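Local coordinates for protein yeast glycogen phosphorylase (Saccharomyces cerevisiae, PDB 1YGP) that is a dimeric carbohydrate phosphorylase of the GT-B clan that carries a bound pyridoxal-5'-phosphate, at residues 646-650 with 835-839; 618-624 with 824-828; 590-594 with 686-691. One frame throughout, in Å; residues are numbered along the deposited sequence.

Interaction 1: residues 646-650 with 835-839; sequences YPRKV and DQEFH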
loop_
_atom_site.group_PDB
_atom_site.type_symbol
_atom_site.label_atom_id
_atom_site.label_comp_id
_atom_site.label_asym_id
_atom_site.label_seq_id
_atom_site.Cartn_x
_atom_site.Cartn_y
_atom_site.Cartn_z
ATOM N N TYR A 646 -37.097 -39.845 -8.907
ATOM C CA TYR A 646 -36.181 -38.724 -8.991
ATOM C C TYR A 646 -35.800 -38.457 -7.551
ATOM O O TYR A 646 -36.486 -37.720 -6.842
ATOM C CB TYR A 646 -36.863 -37.482 -9.586
ATOM C CG TYR A 646 -37.391 -37.696 -10.988
ATOM C CD1 TYR A 646 -36.489 -37.827 -12.040
ATOM C CD2 TYR A 646 -38.764 -37.812 -11.217
ATOM C CE1 TYR A 646 -36.953 -38.083 -13.327
ATOM C CE2 TYR A 646 -39.234 -38.069 -12.505
ATOM C CZ TYR A 646 -38.320 -38.205 -13.553
ATOM O OH TYR A 646 -38.762 -38.473 -14.836
ATOM N N PRO A 647 -34.759 -39.071 -7.017
ATOM C CA PRO A 647 -34.413 -38.899 -5.623
ATOM C C PRO A 647 -33.652 -37.594 -5.337
ATOM O O PRO A 647 -33.044 -36.999 -6.230
ATOM C CB PRO A 647 -33.647 -40.174 -5.328
ATOM C CG PRO A 647 -33.805 -41.066 -6.542
ATOM C CD PRO A 647 -33.919 -40.062 -7.663
ATOM N N ARG A 648 -33.619 -37.262 -4.036
ATOM C CA ARG A 648 -33.001 -36.085 -3.423
ATOM C C ARG A 648 -31.567 -35.748 -3.847
ATOM O O ARG A 648 -30.608 -36.508 -3.610
ATOM C CB ARG A 648 -33.124 -36.317 -1.925
ATOM C CG ARG A 648 -32.815 -35.121 -1.058
ATOM C CD ARG A 648 -33.372 -35.313 0.346
ATOM N NE ARG A 648 -34.742 -34.823 0.455
ATOM C CZ ARG A 648 -35.805 -35.628 0.564
ATOM N NH1 ARG A 648 -35.691 -36.964 0.580
ATOM N NH2 ARG A 648 -37.011 -35.064 0.641
ATOM N N LYS A 649 -31.454 -34.559 -4.443
ATOM C CA LYS A 649 -30.260 -34.071 -5.114
ATOM C C LYS A 649 -30.113 -32.583 -4.818
ATOM O O LYS A 649 -31.094 -31.897 -4.504
ATOM C CB LYS A 649 -30.443 -34.277 -6.610
ATOM C CG LYS A 649 -29.279 -34.225 -7.582
ATOM C CD LYS A 649 -29.914 -34.119 -8.955
ATOM C CE LYS A 649 -28.995 -34.484 -10.134
ATOM N NZ LYS A 649 -28.700 -35.907 -10.259
ATOM N N VAL A 650 -28.884 -32.075 -4.894
ATOM C CA VAL A 650 -28.550 -30.661 -4.781
ATOM C C VAL A 650 -27.547 -30.456 -5.904
ATOM O O VAL A 650 -26.490 -31.117 -5.946
ATOM C CB VAL A 650 -27.825 -30.274 -3.458
ATOM C CG1 VAL A 650 -27.497 -28.799 -3.491
ATOM C CG2 VAL A 650 -28.693 -30.481 -2.258
ATOM N N ASP A 835 -28.261 -41.950 -10.036
ATOM C CA ASP A 835 -29.255 -41.873 -9.000
ATOM C C ASP A 835 -29.555 -43.198 -8.341
ATOM O O ASP A 835 -29.642 -43.253 -7.100
ATOM C CB ASP A 835 -30.546 -41.312 -9.553
ATOM C CG ASP A 835 -30.569 -39.797 -9.678
ATOM O OD1 ASP A 835 -30.314 -39.105 -8.688
ATOM O OD2 ASP A 835 -30.880 -39.315 -10.765
ATOM N N GLN A 836 -29.671 -44.261 -9.139
ATOM C CA GLN A 836 -29.996 -45.551 -8.563
ATOM C C GLN A 836 -28.809 -46.079 -7.789
ATOM O O GLN A 836 -28.978 -46.510 -6.645
ATOM C CB GLN A 836 -30.351 -46.554 -9.638
ATOM N N GLU A 837 -27.610 -45.989 -8.374
ATOM C CA GLU A 837 -26.355 -46.403 -7.769
ATOM C C GLU A 837 -26.198 -45.815 -6.385
ATOM O O GLU A 837 -26.198 -46.556 -5.410
ATOM C CB GLU A 837 -25.206 -45.936 -8.625
ATOM C CG GLU A 837 -24.715 -46.881 -9.692
ATOM C CD GLU A 837 -23.714 -47.843 -9.091
ATOM O OE1 GLU A 837 -22.593 -47.424 -8.839
ATOM O OE2 GLU A 837 -24.060 -48.999 -8.850
ATOM N N PHE A 838 -26.192 -44.486 -6.291
ATOM C CA PHE A 838 -25.972 -43.773 -5.047
ATOM C C PHE A 838 -27.038 -44.017 -3.996
ATOM O O PHE A 838 -26.719 -44.342 -2.853
ATOM C CB PHE A 838 -25.867 -42.249 -5.337
ATOM C CG PHE A 838 -25.795 -41.353 -4.098
ATOM C CD1 PHE A 838 -24.600 -41.190 -3.413
ATOM C CD2 PHE A 838 -26.947 -40.705 -3.637
ATOM C CE1 PHE A 838 -24.568 -40.387 -2.278
ATOM C CE2 PHE A 838 -26.904 -39.903 -2.497
ATOM C CZ PHE A 838 -25.711 -39.741 -1.814
ATOM N N HIS A 839 -28.312 -43.840 -4.331
ATOM C CA HIS A 839 -29.310 -43.932 -3.282
ATOM C C HIS A 839 -29.605 -45.373 -2.892
ATOM O O HIS A 839 -29.628 -45.721 -1.713
ATOM C CB HIS A 839 -30.606 -43.245 -3.722
ATOM C CG HIS A 839 -30.522 -41.736 -3.883
ATOM N ND1 HIS A 839 -30.616 -40.775 -2.973
ATOM C CD2 HIS A 839 -30.376 -41.110 -5.100
ATOM C CE1 HIS A 839 -30.546 -39.616 -3.585
ATOM N NE2 HIS A 839 -30.403 -39.826 -4.866
#

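Interaction 2: residues 618-624 with 824-828; sequences NVFGIIY and FESYL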
loop_
_atom_site.group_PDB
_atom_site.type_symbol
_atom_site.label_atom_id
_atom_site.label_comp_id
_atom_site.label_asym_id
_atom_site.label_seq_id
_atom_site.Cartn_x
_atom_site.Cartn_y
_atom_site.Cartn_z
ATOM N N ASN A 618 -26.178 -29.060 -18.476
ATOM C CA ASN A 618 -26.460 -29.444 -17.105
ATOM C C ASN A 618 -27.727 -28.783 -16.591
ATOM O O ASN A 618 -28.563 -29.459 -15.976
ATOM C CB ASN A 618 -25.279 -29.053 -16.254
ATOM C CG ASN A 618 -25.376 -29.416 -14.787
ATOM O OD1 ASN A 618 -26.318 -30.043 -14.317
ATOM N ND2 ASN A 618 -24.406 -29.028 -13.983
ATOM N N VAL A 619 -27.930 -27.491 -16.896
ATOM C CA VAL A 619 -29.142 -26.787 -16.483
ATOM C C VAL A 619 -30.355 -27.376 -17.223
ATOM O O VAL A 619 -31.391 -27.646 -16.590
ATOM C CB VAL A 619 -29.085 -25.253 -16.783
ATOM C CG1 VAL A 619 -30.165 -24.579 -15.966
ATOM C CG2 VAL A 619 -27.828 -24.591 -16.299
ATOM N N PHE A 620 -30.271 -27.645 -18.538
ATOM C CA PHE A 620 -31.387 -28.227 -19.276
ATOM C C PHE A 620 -31.779 -29.572 -18.686
ATOM O O PHE A 620 -32.963 -29.922 -18.614
ATOM C CB PHE A 620 -31.030 -28.391 -20.754
ATOM C CG PHE A 620 -30.806 -27.069 -21.467
ATOM C CD1 PHE A 620 -31.318 -25.869 -20.975
ATOM C CD2 PHE A 620 -30.024 -27.045 -22.621
ATOM C CE1 PHE A 620 -31.036 -24.662 -21.627
ATOM C CE2 PHE A 620 -29.744 -25.839 -23.268
ATOM C CZ PHE A 620 -30.246 -24.647 -22.773
ATOM N N GLY A 621 -30.791 -30.304 -18.198
ATOM C CA GLY A 621 -31.049 -31.529 -17.490
ATOM C C GLY A 621 -31.779 -31.239 -16.183
ATOM O O GLY A 621 -32.682 -32.020 -15.858
ATOM N N ILE A 622 -31.452 -30.160 -15.427
ATOM C CA ILE A 622 -32.139 -29.860 -14.159
ATOM C C ILE A 622 -33.579 -29.532 -14.426
ATOM O O ILE A 622 -34.447 -30.177 -13.832
ATOM C CB ILE A 622 -31.579 -28.651 -13.350
ATOM C CG1 ILE A 622 -30.225 -29.004 -12.800
ATOM C CG2 ILE A 622 -32.472 -28.326 -12.153
ATOM C CD1 ILE A 622 -29.664 -27.959 -11.852
ATOM N N ILE A 623 -33.824 -28.557 -15.309
ATOM C CA ILE A 623 -35.185 -28.195 -15.662
ATOM C C ILE A 623 -35.931 -29.433 -16.122
ATOM O O ILE A 623 -37.017 -29.639 -15.580
ATOM C CB ILE A 623 -35.227 -27.138 -16.776
ATOM C CG1 ILE A 623 -34.531 -25.854 -16.342
ATOM C CG2 ILE A 623 -36.681 -26.814 -17.077
ATOM C CD1 ILE A 623 -34.385 -24.835 -17.481
ATOM N N TYR A 624 -35.391 -30.288 -17.007
ATOM C CA TYR A 624 -36.070 -31.510 -17.434
ATOM C C TYR A 624 -36.544 -32.316 -16.231
ATOM O O TYR A 624 -37.739 -32.608 -16.142
ATOM C CB TYR A 624 -35.154 -32.416 -18.292
ATOM C CG TYR A 624 -35.780 -33.795 -18.537
ATOM C CD1 TYR A 624 -36.784 -33.956 -19.498
ATOM C CD2 TYR A 624 -35.416 -34.875 -17.715
ATOM C CE1 TYR A 624 -37.428 -35.188 -19.618
ATOM C CE2 TYR A 624 -36.058 -36.102 -17.830
ATOM C CZ TYR A 624 -37.062 -36.249 -18.782
ATOM O OH TYR A 624 -37.691 -37.475 -18.899
ATOM N N PHE A 824 -28.091 -34.928 -25.082
ATOM C CA PHE A 824 -29.100 -34.774 -24.037
ATOM C C PHE A 824 -29.659 -36.076 -23.486
ATOM O O PHE A 824 -29.633 -36.316 -22.273
ATOM C CB PHE A 824 -30.280 -33.921 -24.520
ATOM C CG PHE A 824 -31.055 -33.343 -23.334
ATOM C CD1 PHE A 824 -30.399 -32.519 -22.408
ATOM C CD2 PHE A 824 -32.405 -33.660 -23.143
ATOM C CE1 PHE A 824 -31.091 -32.025 -21.292
ATOM C CE2 PHE A 824 -33.080 -33.154 -22.021
ATOM C CZ PHE A 824 -32.430 -32.340 -21.090
ATOM N N GLU A 825 -30.089 -36.975 -24.367
ATOM C CA GLU A 825 -30.659 -38.233 -23.929
ATOM C C GLU A 825 -29.690 -39.152 -23.205
ATOM O O GLU A 825 -30.056 -39.781 -22.212
ATOM C CB GLU A 825 -31.258 -38.923 -25.147
ATOM C CG GLU A 825 -32.737 -38.563 -25.338
ATOM C CD GLU A 825 -33.580 -38.903 -24.108
ATOM O OE1 GLU A 825 -33.632 -40.078 -23.721
ATOM O OE2 GLU A 825 -34.170 -37.989 -23.529
ATOM N N SER A 826 -28.438 -39.180 -23.661
ATOM C CA SER A 826 -27.389 -39.989 -23.081
ATOM C C SER A 826 -27.115 -39.447 -21.692
ATOM O O SER A 826 -27.080 -40.225 -20.731
ATOM C CB SER A 826 -26.159 -39.888 -23.980
ATOM O OG SER A 826 -24.999 -40.644 -23.616
ATOM N N TYR A 827 -26.970 -38.121 -21.559
ATOM C CA TYR A 827 -26.750 -37.449 -20.285
ATOM C C TYR A 827 -27.829 -37.816 -19.268
ATOM O O TYR A 827 -27.543 -38.247 -18.141
ATOM C CB TYR A 827 -26.733 -35.943 -20.539
ATOM C CG TYR A 827 -26.511 -35.109 -19.289
ATOM C CD1 TYR A 827 -25.315 -35.221 -18.575
ATOM C CD2 TYR A 827 -27.506 -34.236 -18.860
ATOM C CE1 TYR A 827 -25.111 -34.464 -17.428
ATOM C CE2 TYR A 827 -27.304 -33.473 -17.716
ATOM C CZ TYR A 827 -26.111 -33.597 -17.007
ATOM O OH TYR A 827 -25.922 -32.895 -15.833
ATOM N N LEU A 828 -29.084 -37.669 -19.650
ATOM C CA LEU A 828 -30.171 -38.072 -18.782
ATOM C C LEU A 828 -30.130 -39.572 -18.421
ATOM O O LEU A 828 -30.331 -39.931 -17.245
ATOM C CB LEU A 828 -31.475 -37.738 -19.461
ATOM C CG LEU A 828 -31.746 -36.297 -19.826
ATOM C CD1 LEU A 828 -33.088 -36.245 -20.526
ATOM C CD2 LEU A 828 -31.744 -35.416 -18.596
#

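Interaction 3: residues 590-594 with 686-691; sequences DIINR and HLLKVV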
loop_
_atom_site.group_PDB
_atom_site.type_symbol
_atom_site.label_atom_id
_atom_site.label_comp_id
_atom_site.label_asym_id
_atom_site.label_seq_id
_atom_site.Cartn_x
_atom_site.Cartn_y
_atom_site.Cartn_z
ATOM N N ASP A 590 -30.459 -21.285 5.733
ATOM C CA ASP A 590 -30.025 -22.518 5.096
ATOM C C ASP A 590 -30.747 -22.656 3.757
ATOM O O ASP A 590 -31.893 -22.203 3.658
ATOM C CB ASP A 590 -30.357 -23.750 5.966
ATOM C CG ASP A 590 -29.314 -24.202 6.997
ATOM O OD1 ASP A 590 -28.154 -24.411 6.641
ATOM O OD2 ASP A 590 -29.670 -24.381 8.160
ATOM N N ILE A 591 -30.097 -23.182 2.703
ATOM C CA ILE A 591 -30.790 -23.465 1.450
ATOM C C ILE A 591 -31.009 -24.970 1.467
ATOM O O ILE A 591 -32.125 -25.467 1.310
ATOM C CB ILE A 591 -29.975 -23.144 0.152
ATOM C CG1 ILE A 591 -29.417 -21.728 0.153
ATOM C CG2 ILE A 591 -30.903 -23.347 -1.057
ATOM C CD1 ILE A 591 -30.455 -20.595 0.269
ATOM N N ILE A 592 -29.925 -25.729 1.665
ATOM C CA ILE A 592 -29.999 -27.183 1.638
ATOM C C ILE A 592 -30.639 -27.663 2.924
ATOM O O ILE A 592 -30.289 -27.185 4.010
ATOM C CB ILE A 592 -28.580 -27.769 1.477
ATOM C CG1 ILE A 592 -28.074 -27.383 0.098
ATOM C CG2 ILE A 592 -28.570 -29.285 1.639
ATOM C CD1 ILE A 592 -26.631 -27.821 -0.180
ATOM N N ASN A 593 -31.561 -28.617 2.784
ATOM C CA ASN A 593 -32.279 -29.200 3.913
ATOM C C ASN A 593 -31.382 -30.173 4.676
ATOM O O ASN A 593 -31.151 -31.295 4.230
ATOM C CB ASN A 593 -33.505 -29.901 3.355
ATOM C CG ASN A 593 -34.446 -30.524 4.373
ATOM O OD1 ASN A 593 -35.630 -30.192 4.374
ATOM N ND2 ASN A 593 -34.064 -31.479 5.203
ATOM N N ARG A 594 -30.902 -29.788 5.855
ATOM C CA ARG A 594 -29.942 -30.605 6.592
ATOM C C ARG A 594 -30.405 -31.993 7.024
ATOM O O ARG A 594 -29.590 -32.910 7.140
ATOM C CB ARG A 594 -29.466 -29.827 7.819
ATOM C CG ARG A 594 -28.948 -28.442 7.431
ATOM C CD ARG A 594 -28.337 -27.733 8.613
ATOM N NE ARG A 594 -26.907 -27.584 8.418
ATOM C CZ ARG A 594 -26.267 -26.426 8.618
ATOM N NH1 ARG A 594 -26.900 -25.331 9.015
ATOM N NH2 ARG A 594 -24.963 -26.359 8.381
ATOM N N HIS A 686 -38.399 -30.487 -1.133
ATOM C CA HIS A 686 -36.943 -30.575 -0.981
ATOM C C HIS A 686 -36.296 -31.765 -1.683
ATOM O O HIS A 686 -35.183 -32.172 -1.346
ATOM C CB HIS A 686 -36.509 -30.648 0.503
ATOM C CG HIS A 686 -37.061 -29.533 1.367
ATOM N ND1 HIS A 686 -37.410 -29.611 2.640
ATOM C CD2 HIS A 686 -37.314 -28.253 0.945
ATOM C CE1 HIS A 686 -37.864 -28.441 3.009
ATOM N NE2 HIS A 686 -37.799 -27.635 1.977
ATOM N N LEU A 687 -36.942 -32.351 -2.688
ATOM C CA LEU A 687 -36.310 -33.420 -3.417
ATOM C C LEU A 687 -35.259 -32.866 -4.343
ATOM O O LEU A 687 -34.379 -33.628 -4.734
ATOM C CB LEU A 687 -37.338 -34.205 -4.224
ATOM C CG LEU A 687 -37.960 -35.441 -3.606
ATOM C CD1 LEU A 687 -36.901 -36.309 -2.954
ATOM C CD2 LEU A 687 -38.896 -35.024 -2.507
ATOM N N LEU A 688 -35.319 -31.571 -4.681
ATOM C CA LEU A 688 -34.326 -30.917 -5.528
ATOM C C LEU A 688 -34.027 -29.474 -5.128
ATOM O O LEU A 688 -34.969 -28.697 -4.926
ATOM C CB LEU A 688 -34.789 -30.893 -6.979
ATOM C CG LEU A 688 -33.831 -30.366 -8.022
ATOM C CD1 LEU A 688 -32.633 -31.297 -8.174
ATOM C CD2 LEU A 688 -34.575 -30.255 -9.323
ATOM N N LYS A 689 -32.742 -29.109 -5.027
ATOM C CA LYS A 689 -32.281 -27.739 -4.760
ATOM C C LYS A 689 -31.195 -27.388 -5.774
ATOM O O LYS A 689 -30.439 -28.266 -6.212
ATOM C CB LYS A 689 -31.660 -27.603 -3.378
ATOM C CG LYS A 689 -32.609 -27.842 -2.212
ATOM C CD LYS A 689 -33.592 -26.694 -2.114
ATOM C CE LYS A 689 -34.740 -26.966 -1.160
ATOM N NZ LYS A 689 -34.254 -27.231 0.180
ATOM N N VAL A 690 -31.069 -26.138 -6.193
ATOM C CA VAL A 690 -30.026 -25.691 -7.116
ATOM C C VAL A 690 -29.352 -24.588 -6.314
ATOM O O VAL A 690 -30.044 -23.763 -5.707
ATOM C CB VAL A 690 -30.602 -25.085 -8.418
ATOM C CG1 VAL A 690 -29.508 -24.526 -9.314
ATOM C CG2 VAL A 690 -31.342 -26.170 -9.155
ATOM N N VAL A 691 -28.031 -24.517 -6.255
ATOM C CA VAL A 691 -27.330 -23.507 -5.473
ATOM C C VAL A 691 -26.232 -22.964 -6.386
ATOM O O VAL A 691 -25.670 -23.736 -7.175
ATOM C CB VAL A 691 -26.757 -24.204 -4.213
ATOM C CG1 VAL A 691 -25.805 -23.266 -3.509
ATOM C CG2 VAL A 691 -27.871 -24.594 -3.244
#

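Interaction 1: residues 646-650 with 835-839
Pro647 and Asp835 bring the two backbones closest, with their CA atoms 6.8 Å apart, where the extended run 646-650, just off a helix and entering strand 649-654, passes one side of helix 820-840. Asp835 and His839, one turn apart in that helix and joined by the backbone bond from His839 N to Asp835 O, both turn toward the strand's approach. Pro647 lies over the imidazole: its CB sits 3.4 Å from the ring centroid, 17° off the normal, a CH-pi contact made from one face, while Phe838 CD2 covers the opposite face. At the rim, near the ring plane, Arg648 O comes 3.1 Å from His839 CE1. The ring's rotation is further fixed by ND1, which hydrogen-bonds to Asp599. In this Rossmann-like domain of a GT-B fold, the contact packs a helix from late in the chain against the loop that leads into strand 649-654 of the parallel sheet. Lys649 runs out nearly straight and then bends at its last torsion (chi4 72°), bringing NZ to 3.9 Å from Asp835 OD1, a long salt bridge in which the two side chains meet at about a right angle. The carboxylate's stronger partner is Arg625, which takes OD2 in a salt bridge and also hydrogen-bonds Pro647 O.

Interaction 2: residues 618-624 with 824-828
Phe824, Tyr827 and Leu828 on one helix meet Gly621 and Tyr624 on the other, in a helix-helix packing in the parallel-sheet domain of a GT-B fold. The axes of the two segments cross at -66° and come no nearer than 10.5 Å, a wide separation filled largely by aromatic rings. Phe824 has the most surface buried. Its chi1 of -159° sends the ring away from the backbone N and across the gap, where the ring edge meets the other backbone: CZ lies 3.5 Å from Phe620 O, CE1 lies 3.6 Å from Gly621 N, and CZ also touches Tyr624 CB. Helix 782-790 packs against the same phenylalanine. Tyr827 reaches over from the next turn and sets the edge of its ring against the glycine backbone, its CE2 4.2 Å from Gly621 CA. The phenol end of Tyr827 lies beside Asn618, but its hydrogen bond goes to Glu712, while Asn618 ND2 is held by Gln605. Leu828 splits its two methyls: CD2 is 4.1 Å from Gly621 CA and also touches Tyr624 CD2, whereas CD1 sits over one face of the Tyr624 ring, 4.0 Å from its centroid and 15° off the normal.

Interaction 3: residues 590-594 with 686-691
Lys689 reaches from the strand to the loop and donates a hydrogen bond from NZ to Ile591 O, 3.0 Å long. The ammonium approaches that carbonyl at a C=O...N angle of 159° and is tilted 16° from its plane. The side chain gets there by folding: it bends at chi2 and again at chi4, which brings NZ to the carbonyl. Two residues along the strand, on the same side, Val691 meets the isoleucines. Its CG2 lies 3.9 Å from Ile591 CG2 and more loosely, at 4.4 Å, from Ile592 CG1, so apolar packing borders the polar grip on Ile591 O. At the other end of the contact Asn593 and His686 meet at about a right angle, the amide and imidazole planes 54° apart, with Asn593 OD1 2.6 Å from His686 ND1.

Further out, the loop is braced from within by a salt bridge between Arg594 NH1 and Asp590 OD1, 2.8 Å long, and Arg594 NH2 forms another with Asp580 on helix 562-584. Ile582 of that helix packs on Ile591, Ile592 and Val691 together, extending the apolar side. The strand is positioned by backbone hydrogen bonds between Lys689 and Val691 and strand 649-654, while Val690, whose side chain points away from the loop, packs on helix 662-678. This is the outermost strand, within this chain, of a parallel alpha/beta sheet of the Rossmann-like type found in GT-B folds, here with the loop leading to strand 601-606 lying across one face.

All three contacts lie in the parallel-sheet domain of the carbohydrate phosphorylase fold. Along the chain the loop 590-594 comes first, then helix segment 618-624, then 646-650, which enters one strand, and 686-691, which enters the next, and finally the helix segments 824-828 and 835-839, so the contacts interlace. Interactions 1 and 2 share helix 820-840, their centres about 15 Å apart. Interactions 1 and 3, with centres about 13 Å apart, use neighbouring strands of one sheet and touch directly. Interactions 2 and 3, with centres about 19 Å apart, meet where Ile622 packs on Leu688 and Val690. Chain parts far apart in sequence are thereby tied into one compact domain.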